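PDB 5MQR: beta-L-arabinobiosidase from Bacteroides thetaiotaomicron, which probably hydrolyses glycosidic linkages in plant pectin as a beta-L-arabinobiosidase, with a possible exo-alpha-sialidase activity. Local coordinates for residues 410-422 and 602-614. Residues are numbered along the deposited sequence; the frame is centred on the assembly and turned at random.
Sequences NASAHADDDFSKS and YRIANVKTSSTDK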
loop_
_atom_site.group_PDB
_atom_site.type_symbol
_atom_site.label_atom_id
_atom_site.label_comp_id
_atom_site.label_asym_id
_atom_site.label_seq_id
_atom_site.Cartn_x
_atom_site.Cartn_y
_atom_site.Cartn_z
ATOM N N ASN A 410 -2.430 1.954 6.252
ATOM C CA ASN A 410 -3.672 1.192 6.370
ATOM C C ASN A 410 -3.422 -0.272 6.223
ATOM O O ASN A 410 -2.455 -0.679 5.613
ATOM C CB ASN A 410 -4.664 1.615 5.301
ATOM C CG ASN A 410 -4.967 3.086 5.355
ATOM O OD1 ASN A 410 -5.164 3.678 6.418
ATOM N ND2 ASN A 410 -4.990 3.693 4.198
ATOM N N ALA A 411 -4.312 -1.064 6.790
ATOM C CA ALA A 411 -4.247 -2.492 6.651
ATOM C C ALA A 411 -4.878 -2.827 5.290
ATOM O O ALA A 411 -5.922 -2.266 4.943
ATOM C CB ALA A 411 -5.009 -3.153 7.777
ATOM N N SER A 412 -4.241 -3.710 4.532
ATOM C CA SER A 412 -4.715 -4.097 3.213
ATOM C C SER A 412 -5.564 -5.379 3.238
ATOM O O SER A 412 -6.146 -5.759 2.223
ATOM C CB SER A 412 -3.530 -4.265 2.262
ATOM O OG SER A 412 -2.788 -5.424 2.537
ATOM N N ALA A 413 -5.614 -6.035 4.391
ATOM C CA ALA A 413 -6.403 -7.215 4.586
ATOM C C ALA A 413 -6.980 -7.253 5.996
ATOM O O ALA A 413 -6.374 -6.761 6.947
ATOM C CB ALA A 413 -5.547 -8.440 4.372
ATOM N N HIS A 414 -8.138 -7.898 6.095
ATOM C CA HIS A 414 -8.772 -8.204 7.354
ATOM C C HIS A 414 -7.961 -9.211 8.150
ATOM O O HIS A 414 -7.103 -9.914 7.621
ATOM C CB HIS A 414 -10.195 -8.726 7.131
ATOM C CG HIS A 414 -11.175 -7.628 6.909
ATOM N ND1 HIS A 414 -11.770 -6.950 7.951
ATOM C CD2 HIS A 414 -11.590 -7.016 5.774
ATOM C CE1 HIS A 414 -12.534 -5.988 7.468
ATOM N NE2 HIS A 414 -12.434 -6.004 6.150
ATOM N N ALA A 415 -8.274 -9.267 9.434
ATOM C CA ALA A 415 -7.609 -10.130 10.371
ATOM C C ALA A 415 -8.086 -11.561 10.186
ATOM O O ALA A 415 -9.272 -11.830 10.000
ATOM C CB ALA A 415 -7.898 -9.678 11.799
ATOM N N ASP A 416 -7.130 -12.473 10.263
ATOM C CA ASP A 416 -7.422 -13.881 10.415
ATOM C C ASP A 416 -6.164 -14.495 11.023
ATOM O O ASP A 416 -5.335 -15.051 10.320
ATOM C CB ASP A 416 -7.812 -14.505 9.057
ATOM C CG ASP A 416 -8.269 -15.933 9.193
ATOM O OD1 ASP A 416 -8.540 -16.404 10.324
ATOM O OD2 ASP A 416 -8.353 -16.595 8.152
ATOM N N ASP A 417 -6.042 -14.362 12.339
ATOM C CA ASP A 417 -4.781 -14.454 13.030
ATOM C C ASP A 417 -4.800 -15.664 13.929
ATOM O O ASP A 417 -5.710 -15.840 14.741
ATOM C CB ASP A 417 -4.538 -13.205 13.881
ATOM C CG ASP A 417 -4.559 -11.898 13.067
ATOM O OD1 ASP A 417 -4.586 -11.893 11.814
ATOM O OD2 ASP A 417 -4.558 -10.839 13.726
ATOM N N ASP A 418 -3.791 -16.507 13.752
ATOM C CA ASP A 418 -3.544 -17.665 14.590
ATOM C C ASP A 418 -2.189 -17.407 15.250
ATOM O O ASP A 418 -1.154 -17.486 14.597
ATOM C CB ASP A 418 -3.555 -18.910 13.699
ATOM C CG ASP A 418 -3.262 -20.205 14.447
ATOM O OD1 ASP A 418 -3.012 -20.156 15.668
ATOM O OD2 ASP A 418 -3.263 -21.280 13.773
ATOM N N PHE A 419 -2.212 -17.089 16.541
ATOM C CA PHE A 419 -0.994 -16.677 17.260
ATOM C C PHE A 419 0.007 -17.815 17.492
ATOM O O PHE A 419 1.175 -17.549 17.727
ATOM C CB PHE A 419 -1.333 -15.996 18.583
ATOM C CG PHE A 419 -2.188 -14.774 18.428
ATOM C CD1 PHE A 419 -1.739 -13.685 17.684
ATOM C CD2 PHE A 419 -3.455 -14.710 19.016
ATOM C CE1 PHE A 419 -2.538 -12.563 17.518
ATOM C CE2 PHE A 419 -4.252 -13.591 18.854
ATOM C CZ PHE A 419 -3.791 -12.511 18.106
ATOM N N SER A 420 -0.451 -19.068 17.395
ATOM C CA SER A 420 0.422 -20.256 17.513
ATOM C C SER A 420 1.422 -20.312 16.365
ATOM O O SER A 420 2.468 -20.932 16.482
ATOM C CB SER A 420 -0.401 -21.560 17.562
ATOM O OG SER A 420 -1.015 -21.829 16.317
ATOM N N LYS A 421 1.106 -19.645 15.265
ATOM C CA LYS A 421 2.040 -19.535 14.150
ATOM C C LYS A 421 3.191 -18.556 14.395
ATOM O O LYS A 421 4.094 -18.466 13.558
ATOM C CB LYS A 421 1.290 -19.151 12.861
ATOM C CG LYS A 421 0.357 -20.243 12.348
ATOM C CD LYS A 421 -0.208 -19.831 10.988
ATOM C CE LYS A 421 -1.243 -20.817 10.439
ATOM N NZ LYS A 421 -1.986 -20.156 9.324
ATOM N N SER A 422 3.159 -17.819 15.509
ATOM C CA SER A 422 4.204 -16.849 15.835
ATOM C C SER A 422 4.947 -17.314 17.060
ATOM O O SER A 422 4.331 -17.689 18.054
ATOM C CB SER A 422 3.580 -15.486 16.074
ATOM O OG SER A 422 2.996 -15.012 14.874
ATOM N N TYR A 602 -5.355 -11.380 30.757
ATOM C CA TYR A 602 -6.355 -11.676 29.717
ATOM C C TYR A 602 -5.669 -12.316 28.531
ATOM O O TYR A 602 -4.518 -12.015 28.228
ATOM C CB TYR A 602 -7.076 -10.403 29.278
ATOM C CG TYR A 602 -7.686 -9.674 30.443
ATOM C CD1 TYR A 602 -8.935 -10.035 30.938
ATOM C CD2 TYR A 602 -6.977 -8.665 31.108
ATOM C CE1 TYR A 602 -9.488 -9.386 32.041
ATOM C CE2 TYR A 602 -7.520 -8.028 32.218
ATOM C CZ TYR A 602 -8.775 -8.380 32.667
ATOM O OH TYR A 602 -9.307 -7.732 33.747
ATOM N N ARG A 603 -6.386 -13.197 27.854
ATOM C CA ARG A 603 -5.865 -13.877 26.690
ATOM C C ARG A 603 -6.848 -13.813 25.509
ATOM O O ARG A 603 -8.054 -13.990 25.695
ATOM C CB ARG A 603 -5.617 -15.317 27.042
ATOM C CG ARG A 603 -4.464 -15.527 27.991
ATOM C CD ARG A 603 -4.449 -16.979 28.398
ATOM N NE ARG A 603 -3.311 -17.308 29.231
ATOM C CZ ARG A 603 -3.190 -17.009 30.517
ATOM N NH1 ARG A 603 -4.124 -16.321 31.160
ATOM N NH2 ARG A 603 -2.102 -17.386 31.167
ATOM N N ILE A 604 -6.336 -13.567 24.302
ATOM C CA ILE A 604 -7.167 -13.657 23.096
ATOM C C ILE A 604 -6.523 -14.579 22.071
ATOM O O ILE A 604 -5.315 -14.776 22.068
ATOM C CB ILE A 604 -7.524 -12.276 22.493
ATOM C CG1 ILE A 604 -6.268 -11.490 22.121
ATOM C CG2 ILE A 604 -8.353 -11.472 23.491
ATOM C CD1 ILE A 604 -6.545 -10.190 21.384
ATOM N N ALA A 605 -7.371 -15.166 21.237
ATOM C CA ALA A 605 -6.951 -16.073 20.193
ATOM C C ALA A 605 -7.904 -16.026 18.999
ATOM O O ALA A 605 -9.073 -15.687 19.140
ATOM C CB ALA A 605 -6.889 -17.497 20.738
ATOM N N ASN A 606 -7.387 -16.401 17.833
ATOM C CA ASN A 606 -8.198 -16.626 16.631
ATOM C C ASN A 606 -8.984 -15.368 16.257
ATOM O O ASN A 606 -10.205 -15.404 16.097
ATOM C CB ASN A 606 -9.129 -17.827 16.820
ATOM C CG ASN A 606 -8.372 -19.096 17.129
ATOM O OD1 ASN A 606 -7.455 -19.475 16.409
ATOM N ND2 ASN A 606 -8.754 -19.755 18.197
ATOM N N VAL A 607 -8.267 -14.260 16.136
ATOM C CA VAL A 607 -8.893 -12.992 15.900
ATOM C C VAL A 607 -9.202 -12.944 14.404
ATOM O O VAL A 607 -8.279 -13.033 13.597
ATOM C CB VAL A 607 -7.958 -11.840 16.301
ATOM C CG1 VAL A 607 -8.609 -10.507 15.986
ATOM C CG2 VAL A 607 -7.594 -11.939 17.772
ATOM N N LYS A 608 -10.488 -12.827 14.052
ATOM C CA LYS A 608 -10.956 -12.632 12.668
ATOM C C LYS A 608 -11.812 -11.384 12.514
ATOM O O LYS A 608 -12.685 -11.108 13.334
ATOM C CB LYS A 608 -11.837 -13.786 12.188
ATOM C CG LYS A 608 -11.231 -15.165 12.274
ATOM C CD LYS A 608 -12.265 -16.192 11.793
ATOM C CE LYS A 608 -12.023 -17.591 12.362
ATOM N NZ LYS A 608 -10.835 -18.243 11.724
ATOM N N THR A 609 -11.606 -10.676 11.412
ATOM C CA THR A 609 -12.521 -9.638 11.005
ATOM C C THR A 609 -12.960 -9.887 9.564
ATOM O O THR A 609 -12.277 -10.567 8.780
ATOM C CB THR A 609 -11.952 -8.216 11.216
ATOM O OG1 THR A 609 -10.904 -7.941 10.284
ATOM C CG2 THR A 609 -11.415 -8.051 12.642
ATOM N N SER A 610 -14.139 -9.357 9.242
ATOM C CA SER A 610 -14.634 -9.348 7.863
ATOM C C SER A 610 -15.636 -8.228 7.702
ATOM O O SER A 610 -16.182 -7.696 8.695
ATOM C CB SER A 610 -15.282 -10.689 7.504
ATOM O OG SER A 610 -16.409 -10.907 8.316
ATOM N N SER A 611 -15.865 -7.881 6.443
ATOM C CA SER A 611 -16.816 -6.873 6.065
ATOM C C SER A 611 -17.658 -7.322 4.877
ATOM O O SER A 611 -17.136 -7.907 3.928
ATOM C CB SER A 611 -16.090 -5.581 5.684
ATOM O OG SER A 611 -17.057 -4.584 5.358
ATOM N N THR A 612 -18.950 -7.013 4.938
ATOM C CA THR A 612 -19.860 -7.190 3.798
ATOM C C THR A 612 -19.991 -5.913 2.942
ATOM O O THR A 612 -20.871 -5.858 2.088
ATOM C CB THR A 612 -21.262 -7.660 4.257
ATOM O OG1 THR A 612 -21.745 -6.783 5.276
ATOM C CG2 THR A 612 -21.205 -9.111 4.792
ATOM N N ASP A 613 -19.129 -4.906 3.153
ATOM C CA ASP A 613 -19.136 -3.711 2.332
ATOM C C ASP A 613 -18.963 -4.164 0.880
ATOM O O ASP A 613 -18.178 -5.087 0.591
ATOM C CB ASP A 613 -17.996 -2.728 2.678
ATOM C CG ASP A 613 -18.161 -2.033 4.045
ATOM O OD1 ASP A 613 -19.191 -2.205 4.718
ATOM O OD2 ASP A 613 -17.222 -1.314 4.464
ATOM N N LYS A 614 -19.673 -3.508 -0.025
ATOM C CA LYS A 614 -19.639 -3.868 -1.437
ATOM C C LYS A 614 -18.233 -3.876 -2.045
ATOM O O LYS A 614 -17.922 -4.741 -2.845
ATOM C CB LYS A 614 -20.620 -2.993 -2.217
ATOM C CG LYS A 614 -22.042 -3.440 -1.941
ATOM C CD LYS A 614 -23.105 -2.422 -2.310
ATOM C CE LYS A 614 -24.485 -2.972 -1.910
ATOM N NZ LYS A 614 -25.584 -2.173 -2.530
HETATM O O HOH W 1 -5.082 -20.380 17.363
HETATM O O HOH W 2 -4.662 -17.726 17.973
#
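With CG of His414 anti to its carbonyl carbon (chi1 -81°) and OG1 of Thr609 set between backbone N and carbonyl carbon (chi1 71°), imidazole and hydroxyl meet in the plane of the ring, ND1 lying 2.7 Å from OG1. The hydroxyl is gripped twice, because Ala415 N also donates to Thr609 OG1 at 3.1 Å and 162°. Over one face of the imidazole sits Ser610 CA, a CH-pi contact 3.9 Å from the centroid, while Ser611 CB approaches NE2. Replacing His414 by alanine is likely to leave Thr609 OG1 with the Ala415 amide but no ring partner, and to take away the surface on which Ser610 CA packs. Next along, Thr609 N donates to Ala415 O, and Asp417 N to Val607 O (2.9 Å). On one side of this antiparallel pairing Asp416 and Lys608 run alongside each other, and the lysine, bent at its last torsion, brings NZ to 3.3 Å from Asp416 OD1, on the syn side but tilted out of the carboxylate plane, in a salt bridge. Asp417 turns to the side of Val607, where its carboxylate is held by Arg463 and Trp431. Farther on, the Phe419 ring puts CZ 3.9 Å from Val607 CG2 and turns an edge to Ala605 CA, with Trp431 meeting the ring from outside the two segments. One water bridges Phe419 N and Asn606 N; another joins Asp418 OD1, acceptor of an Asx turn, to Asn606 OD1. The short, weakly bonded strand 416-417 thus pairs loosely and antiparallel with strand 600-610, in an antiparallel sheet that probably belongs to the sialidase-like carbohydrate-binding module.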